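Local coordinates for protein alpha-galacturonidase (Bacillus subtilis, PDB 3FEF) that hydrolyses alpha-1,4-linked galacturonic acid, releasing alpha-D-galacturonate from di-galacturonate, as an NAD- and manganese-dependent family 4 glycosidase, at residues 156-161 with 399-404; 171-176 with 192-197; 248-253 with 268-273; 353-358 with 381-386. One frame throughout, in Å; residues are numbered along the deposited sequence.

Overall arrangement
From the N terminus, the chain first builds most of the Rossmann-type parallel sheet; helix 149-159, just ahead of its last strand 164-167, supplies the first half of contact 1, whose partner lies 238 residues on, so contact 1 closes a long loop that encloses the other three. Within it contacts 2, 3 and 4 follow in series without crossing. Contact 2 ties the start of helix 171-187 to the turn before strand 197-202. Contact 3 joins the loop ahead of helix 253-262 to helix 270-273, and it touches contact 2 through Glu171 and Gly269. Contact 4 sets loop 353-358 against the start of helix 383-405, the same helix whose far end returns to contact 1.

Contact 1 (156-161 with 399-404); sequences LYKVFP and VADAGL
Lys158 NZ and Asp401 OD1 form a salt bridge of 2.6 Å, a charged link between the end of helix 149-159 and helix 383-405. The ammonium approaches OD1 on its syn side, 22° out of the carboxylate plane, and the two side chains meet at about a right angle. OD2 of Asp401 stands farther off, so one carboxylate oxygen takes the bond. Lys158 gets there by a bent route: its CG is anti to the carbonyl carbon (chi1 -71°), the chain then runs straight through CD and turns at chi3 and again at chi4, which brings NZ round to the acid. The methylene part of the lysine is used as well. Its CD lies 3.9 Å from CB of Ala400, and its CE is 3.7 Å from CD1 of Leu404, so the aliphatic chain lies against Ala400 and Leu404, one helical turn apart. The other branch of Leu404 faces Val159, with CD2 at 3.7 Å from Val159 CG2. Helix 112-136 touches both sides of this pairing, Val159 lying on Arg131 and Leu404 on Val123. The contact thus joins the Rossmann-type part of the chain to a long helix of the C-terminal domain, at the surface and away from the known functional sites. Its chemistry is that of an amphipathic lysine, whose apolar length packs on Ala400 and Leu404 while its charge is paired at the end; the neighbouring carboxylate would be expected to keep the ammonium protonated.

Contact 2 (171-176 with 192-197); sequences EVFGTQ and PRREDI
Arg194 lays its guanidinium flat on the ring of Phe173, a parallel cation-pi stack between the first turns of helix 171-187 and the short 3-10 turn that leads into strand 197-202. The planes are only 6° apart, and CZ of Arg194 stands 3.9 Å from the ring centroid, displaced from the ring normal; NH2 is the atom over the middle of the ring. Beside the stack, Gln176 reaches across to the turn. Its NE2 donates to Ile197 O at 2.8 Å, with the carbonyl oxygen in the amide plane and an N-H...O angle of 161°. The same nitrogen also donates to a water at 3.1 Å, which in turn donates to Glu195 O, so the amide nitrogen reaches one backbone carbonyl directly and a second through the water. An alanine in place of Gln176 is likely to leave Ile197 O without its side-chain donor and the water without its link to the helix. Farther out, Arg194 NH2 makes a salt bridge to Glu327, which would hold the guanidinium in place over the ring. CG of Arg194 sits between its backbone N and carbonyl carbon (chi1 64°), and a bend at chi2 turns the chain back toward the helix. The side chain of Phe173 is about 4 Å from that of His170, the probable proton donor, so the stack lies beside the probable active site. At the outer side of the turn, Arg193, Glu195 and Asp196 form a salt-bridge network, the link to Glu195 being long and by charge alone, while Arg193 NH2 donates to Asp196 OD1 at 3.1 Å.

Contact 3 (248-253 with 268-273); sequences FCSAHR and AGDRHL. With SO4 (sulfate ion), chain E.
Near the probable catalytic centre, Arg271 holds a sulfate, probably from the crystallisation liquor, with the Phe248 ring alongside. Arg271 NH1 donates to sulfate O2 at 2.7 Å in a nearly straight bond (167°), and NH2 adds a weak one to the same oxygen, which lies at the edge of the guanidinium near its plane. Arg298 binds the sulfate too, and Thr293 is hydrogen-bonded to Arg271 NH1. Phe248 meets the arginine edge-on: its CD1 sits over one guanidinium face, 3.6 Å from Arg271 NH2, with the two planes 75° apart. A leucine in place of Arg271 would probably leave this anion without one of its charged partners and Thr293 without its mate. At the other end, Asp270 turns to the loop: its carboxylate accepts from Val254 N and Ala255 N at the start of helix 253-262, and its CG is 3.7 Å from Ser250 OG. That hydroxyl is itself engaged, accepting from His252 N at 2.8 Å in an ST turn. The side chain of Arg271 is about 7 Å from the bound magnesium ion and from the side chain of His170, the probable proton donor. Helix 270-273 thus touches both the start of helix 253-262 and that of helix 171-187, where Glu171 OE1 accepts from Gly269 N, with the His272 ring stacked on His206.

Contact 4 (353-358 with 381-386); sequences VLNLPI and LPKGVE
Asn355 ND2 donates to Glu386 OE1 at 2.8 Å, in the close-fitting part of the contact, the polar grip on Glu386. The bond is nearly straight (164°); the acceptor lies in the amide plane of Asn355, whereas the donor is 34° out of the carboxylate plane on the syn side of OE1. A water bridges the joint: it donates to OE1 and to Leu354 O and accepts from Leu381 N, at 2.8 Å. Glu386 puts CG anti to its backbone N (chi1 168°) and extends toward the loop, while its second oxygen OE2 holds Lys383 NZ at 2.8 Å from above the carboxylate plane. The outer edge of this grip, at Asn355 and Lys383, is exposed, and Lys383 also packs on Leu410 of a second subunit. The apolar contacts are buried but longer. The side chains of Leu356 and Leu381 cross at about a right angle, CD2 of Leu356 being 4.1 Å from CD1 of Leu381, and Leu356 CD1 passes Glu386 CG; Val353 CG1 reaches Leu381 CD1 only at 4.4 Å. The loop between strands 341-348 and 361-369 is thereby held to the first turn of helix 383-405, with Val353 and Leu356 packing against strand 361-369 and Leu381 against Trp209 of strand 207-215.

Contact 1 (156-161 with 399-404)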
loop_
_atom_site.group_PDB
_atom_site.type_symbol
_atom_site.label_atom_id
_atom_site.label_comp_id
_atom_site.label_asym_id
_atom_site.label_seq_id
_atom_site.Cartn_x
_atom_site.Cartn_y
_atom_site.Cartn_z
ATOM N N LEU A 156 1.503 7.927 22.221
ATOM C CA LEU A 156 1.186 9.325 21.948
ATOM C C LEU A 156 0.308 9.466 20.681
ATOM O O LEU A 156 -0.727 10.141 20.695
ATOM C CB LEU A 156 2.473 10.162 21.835
ATOM C CG LEU A 156 3.279 10.287 23.127
ATOM C CD1 LEU A 156 4.532 11.168 22.983
ATOM C CD2 LEU A 156 2.354 10.808 24.256
ATOM N N TYR A 157 0.730 8.844 19.579
ATOM C CA TYR A 157 0.006 8.990 18.323
ATOM C C TYR A 157 -1.338 8.265 18.328
ATOM O O TYR A 157 -2.284 8.715 17.686
ATOM C CB TYR A 157 0.853 8.519 17.122
ATOM C CG TYR A 157 1.861 9.554 16.676
ATOM C CD1 TYR A 157 3.141 9.575 17.217
ATOM C CD2 TYR A 157 1.523 10.526 15.748
ATOM C CE1 TYR A 157 4.071 10.526 16.833
ATOM C CE2 TYR A 157 2.461 11.497 15.346
ATOM C CZ TYR A 157 3.727 11.480 15.902
ATOM O OH TYR A 157 4.667 12.422 15.536
ATOM N N LYS A 158 -1.412 7.142 19.030
ATOM C CA LYS A 158 -2.642 6.370 19.074
ATOM C C LYS A 158 -3.704 7.135 19.843
ATOM O O LYS A 158 -4.892 7.100 19.508
ATOM C CB LYS A 158 -2.419 4.996 19.712
ATOM C CG LYS A 158 -1.622 4.019 18.849
ATOM C CD LYS A 158 -1.278 2.726 19.614
ATOM C CE LYS A 158 -2.471 1.783 19.704
ATOM N NZ LYS A 158 -2.719 1.067 18.400
ATOM N N VAL A 159 -3.279 7.844 20.868
ATOM C CA VAL A 159 -4.235 8.523 21.721
ATOM C C VAL A 159 -4.532 9.934 21.212
ATOM O O VAL A 159 -5.643 10.440 21.372
ATOM C CB VAL A 159 -3.742 8.560 23.176
ATOM C CG1 VAL A 159 -4.734 9.309 24.059
ATOM C CG2 VAL A 159 -3.521 7.136 23.673
ATOM N N PHE A 160 -3.544 10.555 20.575
ATOM C CA PHE A 160 -3.725 11.879 19.955
ATOM C C PHE A 160 -3.128 11.828 18.552
ATOM O O PHE A 160 -1.955 12.177 18.362
ATOM C CB PHE A 160 -3.024 12.925 20.822
ATOM C CG PHE A 160 -3.058 14.333 20.269
ATOM C CD1 PHE A 160 -4.010 14.722 19.320
ATOM C CD2 PHE A 160 -2.161 15.278 20.741
ATOM C CE1 PHE A 160 -4.034 16.010 18.817
ATOM C CE2 PHE A 160 -2.181 16.586 20.250
ATOM C CZ PHE A 160 -3.127 16.955 19.284
ATOM N N PRO A 161 -3.917 11.353 17.567
ATOM C CA PRO A 161 -3.399 11.150 16.199
ATOM C C PRO A 161 -2.758 12.387 15.607
ATOM O O PRO A 161 -1.818 12.269 14.816
ATOM C CB PRO A 161 -4.648 10.743 15.392
ATOM C CG PRO A 161 -5.514 10.011 16.435
ATOM C CD PRO A 161 -5.265 10.772 17.747
ATOM N N VAL A 399 1.798 -4.553 22.463
ATOM C CA VAL A 399 1.928 -3.962 23.795
ATOM C C VAL A 399 1.136 -2.663 23.898
ATOM O O VAL A 399 0.412 -2.447 24.869
ATOM C CB VAL A 399 3.406 -3.759 24.221
ATOM C CG1 VAL A 399 3.498 -2.930 25.510
ATOM C CG2 VAL A 399 4.102 -5.133 24.436
ATOM N N ALA A 400 1.252 -1.811 22.885
ATOM C CA ALA A 400 0.541 -0.544 22.894
ATOM C C ALA A 400 -0.957 -0.782 22.922
ATOM O O ALA A 400 -1.668 -0.176 23.723
ATOM C CB ALA A 400 0.936 0.313 21.693
ATOM N N ASP A 401 -1.447 -1.667 22.060
ATOM C CA ASP A 401 -2.866 -2.021 22.108
ATOM C C ASP A 401 -3.257 -2.645 23.451
ATOM O O ASP A 401 -4.218 -2.204 24.084
ATOM C CB ASP A 401 -3.246 -2.964 20.976
ATOM C CG ASP A 401 -3.116 -2.319 19.635
ATOM O OD1 ASP A 401 -3.427 -1.104 19.537
ATOM O OD2 ASP A 401 -2.694 -3.019 18.681
ATOM N N ALA A 402 -2.518 -3.672 23.869
ATOM C CA ALA A 402 -2.817 -4.358 25.116
ATOM C C ALA A 402 -2.948 -3.357 26.259
ATOM O O ALA A 402 -3.888 -3.433 27.067
ATOM C CB ALA A 402 -1.767 -5.410 25.440
ATOM N N GLY A 403 -2.013 -2.416 26.322
ATOM C CA GLY A 403 -2.039 -1.393 27.366
ATOM C C GLY A 403 -3.277 -0.522 27.334
ATOM O O GLY A 403 -3.914 -0.334 28.348
ATOM N N LEU A 404 -3.632 0.007 26.168
ATOM C CA LEU A 404 -4.816 0.869 26.049
ATOM C C LEU A 404 -6.155 0.158 26.303
ATOM O O LEU A 404 -7.138 0.788 26.713
ATOM C CB LEU A 404 -4.855 1.542 24.674
ATOM C CG LEU A 404 -3.758 2.586 24.443
ATOM C CD1 LEU A 404 -3.686 2.955 22.982
ATOM C CD2 LEU A 404 -3.985 3.819 25.321
#

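Contact 2 (171-176 with 192-197)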
loop_
_atom_site.group_PDB
_atom_site.type_symbol
_atom_site.label_atom_id
_atom_site.label_comp_id
_atom_site.label_asym_id
_atom_site.label_seq_id
_atom_site.Cartn_x
_atom_site.Cartn_y
_atom_site.Cartn_z
ATOM N N GLU A 171 22.055 6.901 21.105
ATOM C CA GLU A 171 22.866 5.736 20.778
ATOM C C GLU A 171 23.622 5.898 19.459
ATOM O O GLU A 171 24.795 5.545 19.362
ATOM C CB GLU A 171 22.015 4.464 20.754
ATOM C CG GLU A 171 21.743 3.902 22.144
ATOM C CD GLU A 171 23.004 3.841 23.001
ATOM O OE1 GLU A 171 23.884 2.996 22.729
ATOM O OE2 GLU A 171 23.116 4.649 23.939
ATOM N N VAL A 172 22.960 6.435 18.438
ATOM C CA VAL A 172 23.609 6.563 17.153
ATOM C C VAL A 172 24.849 7.474 17.259
ATOM O O VAL A 172 25.822 7.280 16.541
ATOM C CB VAL A 172 22.643 7.058 16.074
ATOM C CG1 VAL A 172 23.378 7.251 14.762
ATOM C CG2 VAL A 172 21.460 6.079 15.899
ATOM N N PHE A 173 24.833 8.448 18.170
ATOM C CA PHE A 173 25.992 9.333 18.297
ATOM C C PHE A 173 27.241 8.550 18.661
ATOM O O PHE A 173 28.337 8.859 18.187
ATOM C CB PHE A 173 25.737 10.469 19.302
ATOM C CG PHE A 173 24.506 11.272 18.999
ATOM C CD1 PHE A 173 24.043 11.390 17.691
ATOM C CD2 PHE A 173 23.801 11.902 20.023
ATOM C CE1 PHE A 173 22.892 12.106 17.406
ATOM C CE2 PHE A 173 22.650 12.625 19.753
ATOM C CZ PHE A 173 22.189 12.730 18.439
ATOM N N GLY A 174 27.074 7.526 19.496
ATOM C CA GLY A 174 28.204 6.707 19.946
ATOM C C GLY A 174 28.821 5.899 18.821
ATOM O O GLY A 174 30.014 5.613 18.831
ATOM N N THR A 175 28.013 5.521 17.839
ATOM C CA THR A 175 28.545 4.801 16.700
ATOM C C THR A 175 29.244 5.745 15.737
ATOM O O THR A 175 30.257 5.397 15.138
ATOM C CB THR A 175 27.460 3.987 15.972
ATOM O OG1 THR A 175 26.891 3.069 16.917
ATOM C CG2 THR A 175 28.094 3.188 14.851
ATOM N N GLN A 176 28.707 6.950 15.604
ATOM C CA GLN A 176 29.392 7.970 14.852
ATOM C C GLN A 176 30.775 8.298 15.444
ATOM O O GLN A 176 31.733 8.478 14.705
ATOM C CB GLN A 176 28.534 9.219 14.783
ATOM C CG GLN A 176 27.499 9.160 13.687
ATOM C CD GLN A 176 26.602 10.364 13.718
ATOM O OE1 GLN A 176 25.855 10.555 14.674
ATOM N NE2 GLN A 176 26.666 11.189 12.672
ATOM N N PRO A 192 36.928 16.388 12.784
ATOM C CA PRO A 192 36.673 17.482 13.724
ATOM C C PRO A 192 35.398 17.287 14.559
ATOM O O PRO A 192 35.350 17.692 15.718
ATOM C CB PRO A 192 36.533 18.717 12.811
ATOM C CG PRO A 192 36.710 18.229 11.382
ATOM C CD PRO A 192 36.569 16.745 11.399
ATOM N N ARG A 193 34.376 16.668 13.976
ATOM C CA ARG A 193 33.105 16.470 14.674
ATOM C C ARG A 193 32.466 15.153 14.272
ATOM O O ARG A 193 32.516 14.765 13.099
ATOM C CB ARG A 193 32.140 17.606 14.339
ATOM C CG ARG A 193 32.336 18.866 15.157
ATOM C CD ARG A 193 31.948 20.102 14.352
ATOM N NE ARG A 193 31.436 19.777 13.020
ATOM C CZ ARG A 193 30.174 19.935 12.632
ATOM N NH1 ARG A 193 29.265 20.403 13.475
ATOM N NH2 ARG A 193 29.816 19.619 11.396
ATOM N N ARG A 194 31.848 14.472 15.234
ATOM C CA ARG A 194 31.139 13.239 14.917
ATOM C C ARG A 194 30.016 13.516 13.918
ATOM O O ARG A 194 29.624 12.631 13.166
ATOM C CB ARG A 194 30.641 12.512 16.176
ATOM C CG ARG A 194 29.597 13.261 17.002
ATOM C CD ARG A 194 28.202 12.685 16.802
ATOM N NE ARG A 194 27.187 13.498 17.468
ATOM C CZ ARG A 194 26.121 14.014 16.864
ATOM N NH1 ARG A 194 25.899 13.782 15.576
ATOM N NH2 ARG A 194 25.256 14.737 17.559
ATOM N N GLU A 195 29.535 14.756 13.887
ATOM C CA GLU A 195 28.569 15.175 12.870
ATOM C C GLU A 195 29.064 14.904 11.460
ATOM O O GLU A 195 28.274 14.566 10.592
ATOM C CB GLU A 195 28.256 16.668 12.987
ATOM C CG GLU A 195 27.405 17.031 14.187
ATOM C CD GLU A 195 28.211 17.513 15.403
ATOM O OE1 GLU A 195 29.392 17.121 15.586
ATOM O OE2 GLU A 195 27.637 18.296 16.184
ATOM N N ASP A 196 30.361 15.088 11.215
ATOM C CA ASP A 196 30.919 14.889 9.876
ATOM C C ASP A 196 30.878 13.424 9.399
ATOM O O ASP A 196 31.201 13.127 8.249
ATOM C CB ASP A 196 32.359 15.377 9.825
ATOM C CG ASP A 196 32.474 16.867 10.097
ATOM O OD1 ASP A 196 31.497 17.600 9.792
ATOM O OD2 ASP A 196 33.535 17.295 10.619
ATOM N N ILE A 197 30.534 12.509 10.290
ATOM C CA ILE A 197 30.342 11.130 9.885
ATOM C C ILE A 197 28.899 11.051 9.447
ATOM O O ILE A 197 28.003 10.974 10.276
ATOM C CB ILE A 197 30.590 10.136 11.033
ATOM C CG1 ILE A 197 31.943 10.431 11.688
ATOM C CG2 ILE A 197 30.556 8.678 10.493
ATOM C CD1 ILE A 197 33.106 10.182 10.722
HETATM O O HOH W 1 25.706 13.658 11.129
#

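Contact 3 (248-253 with 268-273)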
loop_
_atom_site.group_PDB
_atom_site.type_symbol
_atom_site.label_atom_id
_atom_site.label_comp_id
_atom_site.label_asym_id
_atom_site.label_seq_id
_atom_site.Cartn_x
_atom_site.Cartn_y
_atom_site.Cartn_z
ATOM N N PHE A 248 28.558 1.009 31.100
ATOM C CA PHE A 248 28.160 1.607 29.830
ATOM C C PHE A 248 29.133 1.343 28.689
ATOM O O PHE A 248 28.807 1.590 27.529
ATOM C CB PHE A 248 27.939 3.105 29.998
ATOM C CG PHE A 248 26.822 3.434 30.928
ATOM C CD1 PHE A 248 25.511 3.155 30.572
ATOM C CD2 PHE A 248 27.073 4.003 32.164
ATOM C CE1 PHE A 248 24.472 3.448 31.424
ATOM C CE2 PHE A 248 26.030 4.309 33.028
ATOM C CZ PHE A 248 24.732 4.026 32.666
ATOM N N CYS A 249 30.309 0.818 29.020
ATOM C CA CYS A 249 31.398 0.706 28.056
ATOM C C CYS A 249 31.507 -0.659 27.401
ATOM O O CYS A 249 30.960 -1.640 27.885
ATOM C CB CYS A 249 32.727 1.008 28.745
ATOM S SG CYS A 249 32.861 2.692 29.330
ATOM N N SER A 250 32.253 -0.733 26.307
ATOM C CA SER A 250 32.409 -2.009 25.634
ATOM C C SER A 250 33.607 -1.947 24.718
ATOM O O SER A 250 34.233 -0.909 24.589
ATOM C CB SER A 250 31.157 -2.334 24.815
ATOM O OG SER A 250 31.342 -2.012 23.438
ATOM N N ALA A 251 33.933 -3.066 24.096
ATOM C CA ALA A 251 34.935 -3.071 23.046
ATOM C C ALA A 251 34.299 -3.394 21.682
ATOM O O ALA A 251 34.982 -3.842 20.774
ATOM C CB ALA A 251 36.052 -4.075 23.378
ATOM N N HIS A 252 32.986 -3.202 21.561
ATOM C CA HIS A 252 32.315 -3.330 20.268
ATOM C C HIS A 252 32.381 -4.713 19.615
ATOM O O HIS A 252 32.160 -4.838 18.406
ATOM C CB HIS A 252 32.880 -2.291 19.317
ATOM C CG HIS A 252 32.900 -0.925 19.904
ATOM N ND1 HIS A 252 34.016 -0.399 20.523
ATOM C CD2 HIS A 252 31.924 0.007 20.027
ATOM C CE1 HIS A 252 33.736 0.813 20.965
ATOM N NE2 HIS A 252 32.475 1.084 20.676
ATOM N N ARG A 253 32.709 -5.738 20.398
ATOM C CA ARG A 253 32.703 -7.106 19.897
ATOM C C ARG A 253 31.334 -7.519 19.363
ATOM O O ARG A 253 31.240 -8.261 18.383
ATOM C CB ARG A 253 33.157 -8.084 20.985
ATOM C CG ARG A 253 34.647 -7.938 21.322
ATOM C CD ARG A 253 35.259 -9.269 21.754
ATOM N NE ARG A 253 35.284 -10.237 20.665
ATOM C CZ ARG A 253 34.850 -11.485 20.796
ATOM N NH1 ARG A 253 34.380 -11.895 21.971
ATOM N NH2 ARG A 253 34.904 -12.323 19.775
ATOM N N ALA A 268 24.057 0.951 17.832
ATOM C CA ALA A 268 23.771 1.176 19.254
ATOM C C ALA A 268 24.839 0.461 20.083
ATOM O O ALA A 268 25.569 -0.379 19.557
ATOM C CB ALA A 268 22.363 0.658 19.640
ATOM N N GLY A 269 24.918 0.777 21.375
ATOM C CA GLY A 269 25.872 0.105 22.250
ATOM C C GLY A 269 25.606 -1.398 22.288
ATOM O O GLY A 269 24.462 -1.856 22.159
ATOM N N ASP A 270 26.674 -2.162 22.453
ATOM C CA ASP A 270 26.601 -3.601 22.590
ATOM C C ASP A 270 25.505 -4.039 23.592
ATOM O O ASP A 270 24.756 -4.988 23.349
ATOM C CB ASP A 270 27.988 -4.142 22.991
ATOM C CG ASP A 270 28.946 -4.260 21.795
ATOM O OD1 ASP A 270 28.736 -3.568 20.766
ATOM O OD2 ASP A 270 29.903 -5.070 21.859
ATOM N N ARG A 271 25.400 -3.326 24.704
ATOM C CA ARG A 271 24.456 -3.683 25.752
ATOM C C ARG A 271 22.995 -3.615 25.274
ATOM O O ARG A 271 22.132 -4.305 25.806
ATOM C CB ARG A 271 24.672 -2.785 26.977
ATOM C CG ARG A 271 24.550 -1.287 26.648
ATOM C CD ARG A 271 25.119 -0.391 27.734
ATOM N NE ARG A 271 24.347 -0.448 28.969
ATOM C CZ ARG A 271 23.419 0.439 29.326
ATOM N NH1 ARG A 271 22.780 0.305 30.482
ATOM N NH2 ARG A 271 23.120 1.459 28.537
ATOM N N HIS A 272 22.715 -2.778 24.285
ATOM C CA HIS A 272 21.355 -2.663 23.756
ATOM C C HIS A 272 21.115 -3.652 22.634
ATOM O O HIS A 272 20.060 -4.275 22.576
ATOM C CB HIS A 272 21.082 -1.252 23.246
ATOM C CG HIS A 272 20.947 -0.243 24.336
ATOM N ND1 HIS A 272 21.808 0.826 24.471
ATOM C CD2 HIS A 272 20.061 -0.147 25.354
ATOM C CE1 HIS A 272 21.455 1.540 25.525
ATOM N NE2 HIS A 272 20.389 0.979 26.071
ATOM N N LEU A 273 22.098 -3.789 21.747
ATOM C CA LEU A 273 21.999 -4.690 20.611
ATOM C C LEU A 273 21.764 -6.090 21.113
ATOM O O LEU A 273 20.992 -6.862 20.531
ATOM C CB LEU A 273 23.308 -4.677 19.803
ATOM C CG LEU A 273 23.661 -3.400 19.022
ATOM C CD1 LEU A 273 25.090 -3.468 18.447
ATOM C CD2 LEU A 273 22.616 -3.094 17.912
HETATM S S SO4 E . 20.598 3.730 30.687
HETATM O O1 SO4 E . 21.482 4.718 31.296
HETATM O O2 SO4 E . 21.060 2.377 30.972
HETATM O O3 SO4 E . 20.586 3.950 29.247
HETATM O O4 SO4 E . 19.249 3.904 31.204
#

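Contact 4 (353-358 with 381-386)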
loop_
_atom_site.group_PDB
_atom_site.type_symbol
_atom_site.label_atom_id
_atom_site.label_comp_id
_atom_site.label_asym_id
_atom_site.label_seq_id
_atom_site.Cartn_x
_atom_site.Cartn_y
_atom_site.Cartn_z
ATOM N N VAL A 353 11.301 3.747 6.235
ATOM C CA VAL A 353 11.969 2.447 6.295
ATOM C C VAL A 353 11.127 1.461 5.522
ATOM O O VAL A 353 9.946 1.281 5.826
ATOM C CB VAL A 353 12.184 1.899 7.709
ATOM C CG1 VAL A 353 12.787 0.484 7.609
ATOM C CG2 VAL A 353 13.141 2.828 8.543
ATOM N N LEU A 354 11.735 0.834 4.523
ATOM C CA LEU A 354 11.020 -0.107 3.639
ATOM C C LEU A 354 10.642 -1.420 4.309
ATOM O O LEU A 354 11.406 -1.941 5.112
ATOM C CB LEU A 354 11.878 -0.423 2.386
ATOM C CG LEU A 354 12.050 0.694 1.359
ATOM C CD1 LEU A 354 12.840 0.248 0.069
ATOM C CD2 LEU A 354 10.677 1.241 0.998
ATOM N N ASN A 355 9.486 -1.973 3.924
ATOM C CA ASN A 355 9.060 -3.309 4.355
ATOM C C ASN A 355 8.784 -3.436 5.851
ATOM O O ASN A 355 8.870 -4.521 6.397
ATOM C CB ASN A 355 10.088 -4.392 3.954
ATOM C CG ASN A 355 10.558 -4.264 2.525
ATOM O OD1 ASN A 355 9.775 -3.995 1.608
ATOM N ND2 ASN A 355 11.851 -4.463 2.322
ATOM N N LEU A 356 8.488 -2.334 6.523
ATOM C CA LEU A 356 8.164 -2.375 7.954
ATOM C C LEU A 356 6.790 -1.765 8.085
ATOM O O LEU A 356 6.464 -0.861 7.331
ATOM C CB LEU A 356 9.186 -1.573 8.772
ATOM C CG LEU A 356 10.227 -2.260 9.675
ATOM C CD1 LEU A 356 10.774 -3.555 9.112
ATOM C CD2 LEU A 356 11.366 -1.316 10.037
ATOM N N PRO A 357 5.970 -2.243 9.033
ATOM C CA PRO A 357 4.579 -1.770 9.019
ATOM C C PRO A 357 4.479 -0.245 9.075
ATOM O O PRO A 357 5.300 0.426 9.714
ATOM C CB PRO A 357 3.972 -2.364 10.299
ATOM C CG PRO A 357 4.894 -3.463 10.722
ATOM C CD PRO A 357 6.261 -3.174 10.140
ATOM N N ILE A 358 3.473 0.310 8.424
ATOM C CA ILE A 358 3.294 1.732 8.497
ATOM C C ILE A 358 2.671 2.182 9.844
ATOM O O ILE A 358 1.939 1.423 10.487
ATOM C CB ILE A 358 2.550 2.249 7.254
ATOM C CG1 ILE A 358 1.188 2.804 7.604
ATOM C CG2 ILE A 358 2.478 1.174 6.197
ATOM C CD1 ILE A 358 0.992 4.135 6.936
ATOM N N LEU A 381 16.593 -2.408 5.503
ATOM C CA LEU A 381 17.571 -3.061 6.366
ATOM C C LEU A 381 18.105 -4.300 5.661
ATOM O O LEU A 381 17.534 -4.730 4.673
ATOM C CB LEU A 381 16.877 -3.466 7.668
ATOM C CG LEU A 381 16.405 -2.271 8.538
ATOM C CD1 LEU A 381 15.221 -2.669 9.433
ATOM C CD2 LEU A 381 17.560 -1.741 9.369
ATOM N N PRO A 382 19.214 -4.876 6.148
ATOM C CA PRO A 382 19.530 -6.235 5.679
ATOM C C PRO A 382 18.349 -7.157 5.982
ATOM O O PRO A 382 17.658 -6.968 6.985
ATOM C CB PRO A 382 20.714 -6.646 6.555
ATOM C CG PRO A 382 21.375 -5.352 6.932
ATOM C CD PRO A 382 20.266 -4.310 7.007
ATOM N N LYS A 383 18.148 -8.167 5.147
ATOM C CA LYS A 383 16.967 -9.011 5.249
ATOM C C LYS A 383 16.840 -9.691 6.628
ATOM O O LYS A 383 15.757 -9.678 7.253
ATOM C CB LYS A 383 16.951 -10.026 4.103
ATOM C CG LYS A 383 15.780 -11.010 4.158
ATOM C CD LYS A 383 14.453 -10.306 4.016
ATOM C CE LYS A 383 14.372 -9.579 2.676
ATOM N NZ LYS A 383 13.187 -8.661 2.691
ATOM N N GLY A 384 17.947 -10.234 7.129
ATOM C CA GLY A 384 17.950 -10.836 8.472
ATOM C C GLY A 384 17.527 -9.858 9.564
ATOM O O GLY A 384 16.830 -10.215 10.517
ATOM N N VAL A 385 17.958 -8.616 9.420
ATOM C CA VAL A 385 17.689 -7.591 10.425
ATOM C C VAL A 385 16.240 -7.159 10.319
ATOM O O VAL A 385 15.591 -6.902 11.321
ATOM C CB VAL A 385 18.629 -6.380 10.227
ATOM C CG1 VAL A 385 18.285 -5.256 11.182
ATOM C CG2 VAL A 385 20.053 -6.826 10.441
ATOM N N GLU A 386 15.740 -7.101 9.087
ATOM C CA GLU A 386 14.363 -6.692 8.833
ATOM C C GLU A 386 13.370 -7.745 9.370
ATOM O O GLU A 386 12.312 -7.411 9.900
ATOM C CB GLU A 386 14.176 -6.441 7.326
ATOM C CG GLU A 386 12.750 -6.277 6.852
ATOM C CD GLU A 386 12.655 -6.327 5.334
ATOM O OE1 GLU A 386 13.176 -5.419 4.633
ATOM O OE2 GLU A 386 12.063 -7.290 4.826
HETATM O O HOH W 2 13.941 -3.288 5.624
#